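Local coordinates for protein glycerol dehydrogenase (Bacillus coagulans, PDB 6CSJ) that probably oxidises glycerol and related polyols with NAD+ as a member of the iron-containing alcohol dehydrogenase family, here as a double mutant with acquired D-lactate dehydrogenase activity, at residues A[290-301]-A[358-366]. The protein carries 2 engineered substitutions. Numbering follows the deposited sequence.
Sequences KAEIEEVVSFCL and VGRYYKEKW
Tyr362 reaches across to Glu294 through its phenol OH, which donates a weak hydrogen bond of 2.8 Å to OE2. Carboxylate and ring planes stand 65° apart, and CG of Glu294 packs 3.4 Å from Tyr362 CZ. Glu294 OE2 also takes a salt bridge from Lys290 one turn earlier, NZ at 3.3 Å, whose hydrogen bond is weak. Beside this polar end, the C-terminal residue Trp366 turns the edge of its indole to helix 290-301: CH2 lies 3.7 Å from Glu294 O, and CE3 3.9 Å from Leu301 CD1. Tyr362 CD1 rests over one indole face, 3.5 Å above its plane and toward the rim. Val297, with CG1 anti to its N (chi1 175°), directs that methyl at both Tyr362 CB and the indole, while Ile293 CG2 meets Val358 CG1. Replacing Tyr362 with an alanine would probably cost Glu294 its phenol partner and leave the indole face without that support. The axes of segments 290-301 and 358-365 cross at -66°, 10.7 Å apart at their closest, in the all-helical part of the chain, remote from the parallel sheet. Leu280 of helix 271-285 packs on Ile293 and Val297, and helices 162-173 and 197-221 pack against Val296 and Phe299.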
loop_
_atom_site.group_PDB
_atom_site.type_symbol
_atom_site.label_atom_id
_atom_site.label_comp_id
_atom_site.label_asym_id
_atom_site.label_seq_id
_atom_site.Cartn_x
_atom_site.Cartn_y
_atom_site.Cartn_z
ATOM N N LYS A 290 -1.926 27.377 2.067
ATOM C CA LYS A 290 -1.241 27.401 0.775
ATOM C C LYS A 290 0.212 26.895 0.869
ATOM O O LYS A 290 0.697 26.266 -0.082
ATOM C CB LYS A 290 -1.291 28.816 0.183
ATOM C CG LYS A 290 -0.767 28.918 -1.243
ATOM C CD LYS A 290 -1.247 30.170 -1.964
ATOM C CE LYS A 290 -0.631 31.453 -1.389
ATOM N NZ LYS A 290 0.734 31.756 -1.926
ATOM N N ALA A 291 0.887 27.144 1.999
ATOM C CA ALA A 291 2.267 26.668 2.208
ATOM C C ALA A 291 2.361 25.134 2.234
ATOM O O ALA A 291 3.292 24.559 1.679
ATOM C CB ALA A 291 2.859 27.258 3.481
ATOM N N GLU A 292 1.394 24.495 2.884
ATOM C CA GLU A 292 1.281 23.032 2.933
ATOM C C GLU A 292 0.997 22.448 1.538
ATOM O O GLU A 292 1.573 21.442 1.155
ATOM C CB GLU A 292 0.173 22.637 3.913
ATOM C CG GLU A 292 0.333 21.287 4.595
ATOM C CD GLU A 292 -0.549 21.185 5.847
ATOM O OE1 GLU A 292 -1.760 20.922 5.719
ATOM O OE2 GLU A 292 -0.040 21.376 6.960
ATOM N N ILE A 293 0.116 23.094 0.782
ATOM C CA ILE A 293 -0.201 22.685 -0.605
ATOM C C ILE A 293 1.027 22.790 -1.517
ATOM O O ILE A 293 1.316 21.880 -2.294
ATOM C CB ILE A 293 -1.384 23.503 -1.182
ATOM C CG1 ILE A 293 -2.683 23.123 -0.457
ATOM C CG2 ILE A 293 -1.548 23.290 -2.689
ATOM C CD1 ILE A 293 -3.801 24.131 -0.645
ATOM N N GLU A 294 1.736 23.903 -1.418
ATOM C CA GLU A 294 2.942 24.127 -2.225
ATOM C C GLU A 294 4.024 23.088 -1.924
ATOM O O GLU A 294 4.675 22.615 -2.854
ATOM C CB GLU A 294 3.491 25.545 -2.033
ATOM C CG GLU A 294 2.695 26.601 -2.773
ATOM C CD GLU A 294 3.130 28.030 -2.488
ATOM O OE1 GLU A 294 4.268 28.244 -2.019
ATOM O OE2 GLU A 294 2.324 28.943 -2.754
ATOM N N GLU A 295 4.207 22.736 -0.651
ATOM C CA GLU A 295 5.178 21.708 -0.280
ATOM C C GLU A 295 4.828 20.338 -0.904
ATOM O O GLU A 295 5.718 19.649 -1.399
ATOM C CB GLU A 295 5.311 21.603 1.244
ATOM C CG GLU A 295 6.311 20.558 1.709
ATOM C CD GLU A 295 6.619 20.639 3.183
ATOM O OE1 GLU A 295 7.529 21.417 3.552
ATOM O OE2 GLU A 295 5.972 19.925 3.981
ATOM N N VAL A 296 3.543 19.970 -0.901
ATOM C CA VAL A 296 3.084 18.715 -1.509
ATOM C C VAL A 296 3.222 18.726 -3.033
ATOM O O VAL A 296 3.729 17.764 -3.618
ATOM C CB VAL A 296 1.616 18.384 -1.110
ATOM C CG1 VAL A 296 1.052 17.234 -1.941
ATOM C CG2 VAL A 296 1.555 18.036 0.373
ATOM N N VAL A 297 2.761 19.794 -3.674
ATOM C CA VAL A 297 2.805 19.872 -5.135
ATOM C C VAL A 297 4.260 19.869 -5.608
ATOM O O VAL A 297 4.594 19.204 -6.589
ATOM C CB VAL A 297 2.065 21.112 -5.678
ATOM C CG1 VAL A 297 2.238 21.242 -7.193
ATOM C CG2 VAL A 297 0.576 21.039 -5.325
ATOM N N SER A 298 5.114 20.603 -4.885
ATOM C CA SER A 298 6.541 20.694 -5.187
ATOM C C SER A 298 7.227 19.325 -5.087
ATOM O O SER A 298 7.957 18.915 -5.998
ATOM C CB SER A 298 7.224 21.690 -4.249
ATOM O OG SER A 298 8.614 21.786 -4.519
ATOM N N PHE A 299 6.987 18.627 -3.983
ATOM C CA PHE A 299 7.490 17.275 -3.825
ATOM C C PHE A 299 7.032 16.355 -4.966
ATOM O O PHE A 299 7.849 15.617 -5.527
ATOM C CB PHE A 299 7.083 16.662 -2.481
ATOM C CG PHE A 299 7.379 15.203 -2.398
ATOM C CD1 PHE A 299 8.691 14.775 -2.283
ATOM C CD2 PHE A 299 6.364 14.254 -2.520
ATOM C CE1 PHE A 299 8.991 13.415 -2.247
ATOM C CE2 PHE A 299 6.655 12.897 -2.485
ATOM C CZ PHE A 299 7.967 12.475 -2.344
ATOM N N CYS A 300 5.741 16.398 -5.297
ATOM C CA CYS A 300 5.183 15.543 -6.355
ATOM C C CYS A 300 5.842 15.824 -7.711
ATOM O O CYS A 300 6.217 14.891 -8.429
ATOM C CB CYS A 300 3.660 15.690 -6.452
ATOM S SG CYS A 300 2.693 14.987 -5.082
ATOM N N LEU A 301 6.012 17.100 -8.049
ATOM C CA LEU A 301 6.713 17.462 -9.288
ATOM C C LEU A 301 8.178 17.010 -9.294
ATOM O O LEU A 301 8.668 16.593 -10.332
ATOM C CB LEU A 301 6.621 18.968 -9.562
ATOM C CG LEU A 301 5.222 19.481 -9.874
ATOM C CD1 LEU A 301 5.215 21.001 -9.876
ATOM C CD2 LEU A 301 4.690 18.926 -11.200
ATOM N N VAL A 358 -5.301 23.943 -9.218
ATOM C CA VAL A 358 -4.106 24.259 -8.410
ATOM C C VAL A 358 -2.850 23.586 -8.991
ATOM O O VAL A 358 -1.793 24.209 -9.085
ATOM C CB VAL A 358 -4.306 23.878 -6.912
ATOM C CG1 VAL A 358 -2.996 23.880 -6.142
ATOM C CG2 VAL A 358 -5.275 24.840 -6.247
ATOM N N GLY A 359 -2.974 22.326 -9.379
ATOM C CA GLY A 359 -1.867 21.600 -9.996
ATOM C C GLY A 359 -1.399 22.208 -11.307
ATOM O O GLY A 359 -0.193 22.372 -11.522
ATOM N N ARG A 360 -2.362 22.530 -12.175
ATOM C CA ARG A 360 -2.068 23.197 -13.446
ATOM C C ARG A 360 -1.388 24.521 -13.175
ATOM O O ARG A 360 -0.382 24.830 -13.797
ATOM C CB ARG A 360 -3.332 23.396 -14.302
ATOM C CG ARG A 360 -3.867 22.111 -14.922
ATOM C CD ARG A 360 -5.130 22.380 -15.735
ATOM N NE ARG A 360 -4.850 22.946 -17.055
ATOM C CZ ARG A 360 -4.840 24.243 -17.375
ATOM N NH1 ARG A 360 -5.099 25.191 -16.476
ATOM N NH2 ARG A 360 -4.570 24.598 -18.632
ATOM N N TYR A 361 -1.916 25.269 -12.210
ATOM C CA TYR A 361 -1.385 26.589 -11.853
ATOM C C TYR A 361 0.086 26.523 -11.459
ATOM O O TYR A 361 0.887 27.315 -11.963
ATOM C CB TYR A 361 -2.221 27.237 -10.727
ATOM C CG TYR A 361 -1.627 28.507 -10.163
ATOM C CD1 TYR A 361 -1.861 29.748 -10.773
ATOM C CD2 TYR A 361 -0.817 28.472 -9.023
ATOM C CE1 TYR A 361 -1.303 30.917 -10.260
ATOM C CE2 TYR A 361 -0.257 29.629 -8.510
ATOM C CZ TYR A 361 -0.506 30.847 -9.130
ATOM O OH TYR A 361 0.058 31.987 -8.601
ATOM N N TYR A 362 0.438 25.587 -10.576
ATOM C CA TYR A 362 1.829 25.463 -10.101
ATOM C C TYR A 362 2.793 24.848 -11.127
ATOM O O TYR A 362 3.953 25.247 -11.188
ATOM C CB TYR A 362 1.892 24.734 -8.748
ATOM C CG TYR A 362 1.462 25.621 -7.594
ATOM C CD1 TYR A 362 2.216 26.738 -7.232
ATOM C CD2 TYR A 362 0.306 25.343 -6.863
ATOM C CE1 TYR A 362 1.831 27.559 -6.180
ATOM C CE2 TYR A 362 -0.084 26.159 -5.803
ATOM C CZ TYR A 362 0.674 27.257 -5.468
ATOM O OH TYR A 362 0.293 28.061 -4.435
ATOM N N LYS A 363 2.320 23.903 -11.937
ATOM C CA LYS A 363 3.102 23.412 -13.086
ATOM C C LYS A 363 3.514 24.531 -14.047
ATOM O O LYS A 363 4.653 24.576 -14.496
ATOM C CB LYS A 363 2.351 22.343 -13.863
ATOM C CG LYS A 363 2.532 20.949 -13.268
ATOM C CD LYS A 363 1.637 19.927 -13.960
ATOM C CE LYS A 363 1.901 19.723 -15.432
ATOM N NZ LYS A 363 1.032 18.588 -15.824
ATOM N N GLU A 364 2.584 25.429 -14.351
ATOM C CA GLU A 364 2.851 26.538 -15.271
ATOM C C GLU A 364 3.757 27.585 -14.618
ATOM O O GLU A 364 4.639 28.117 -15.266
ATOM C CB GLU A 364 1.534 27.178 -15.744
ATOM C CG GLU A 364 1.450 27.507 -17.224
ATOM C CD GLU A 364 0.038 27.337 -17.795
ATOM O OE1 GLU A 364 -0.892 28.049 -17.360
ATOM O OE2 GLU A 364 -0.134 26.472 -18.675
ATOM N N LYS A 365 3.540 27.858 -13.336
ATOM C CA LYS A 365 4.323 28.857 -12.605
ATOM C C LYS A 365 5.760 28.423 -12.277
ATOM O O LYS A 365 6.616 29.291 -12.132
ATOM C CB LYS A 365 3.588 29.274 -11.320
ATOM C CG LYS A 365 4.243 30.408 -10.549
ATOM C CD LYS A 365 3.344 30.970 -9.476
ATOM C CE LYS A 365 4.001 32.133 -8.768
ATOM N NZ LYS A 365 4.907 31.670 -7.682
ATOM N N TRP A 366 6.035 27.114 -12.168
ATOM C CA TRP A 366 7.369 26.609 -11.774
ATOM C C TRP A 366 8.188 25.941 -12.903
ATOM O O TRP A 366 7.823 25.934 -14.081
ATOM C CB TRP A 366 7.216 25.642 -10.594
ATOM C CG TRP A 366 6.804 26.290 -9.288
ATOM C CD1 TRP A 366 6.960 27.601 -8.935
ATOM C CD2 TRP A 366 6.224 25.636 -8.144
ATOM N NE1 TRP A 366 6.506 27.805 -7.654
ATOM C CE2 TRP A 366 6.055 26.618 -7.143
ATOM C CE3 TRP A 366 5.826 24.326 -7.876
ATOM C CZ2 TRP A 366 5.484 26.338 -5.892
ATOM C CZ3 TRP A 366 5.265 24.039 -6.607
ATOM C CH2 TRP A 366 5.095 25.052 -5.640
ATOM O OXT TRP A 366 9.275 25.428 -12.656
#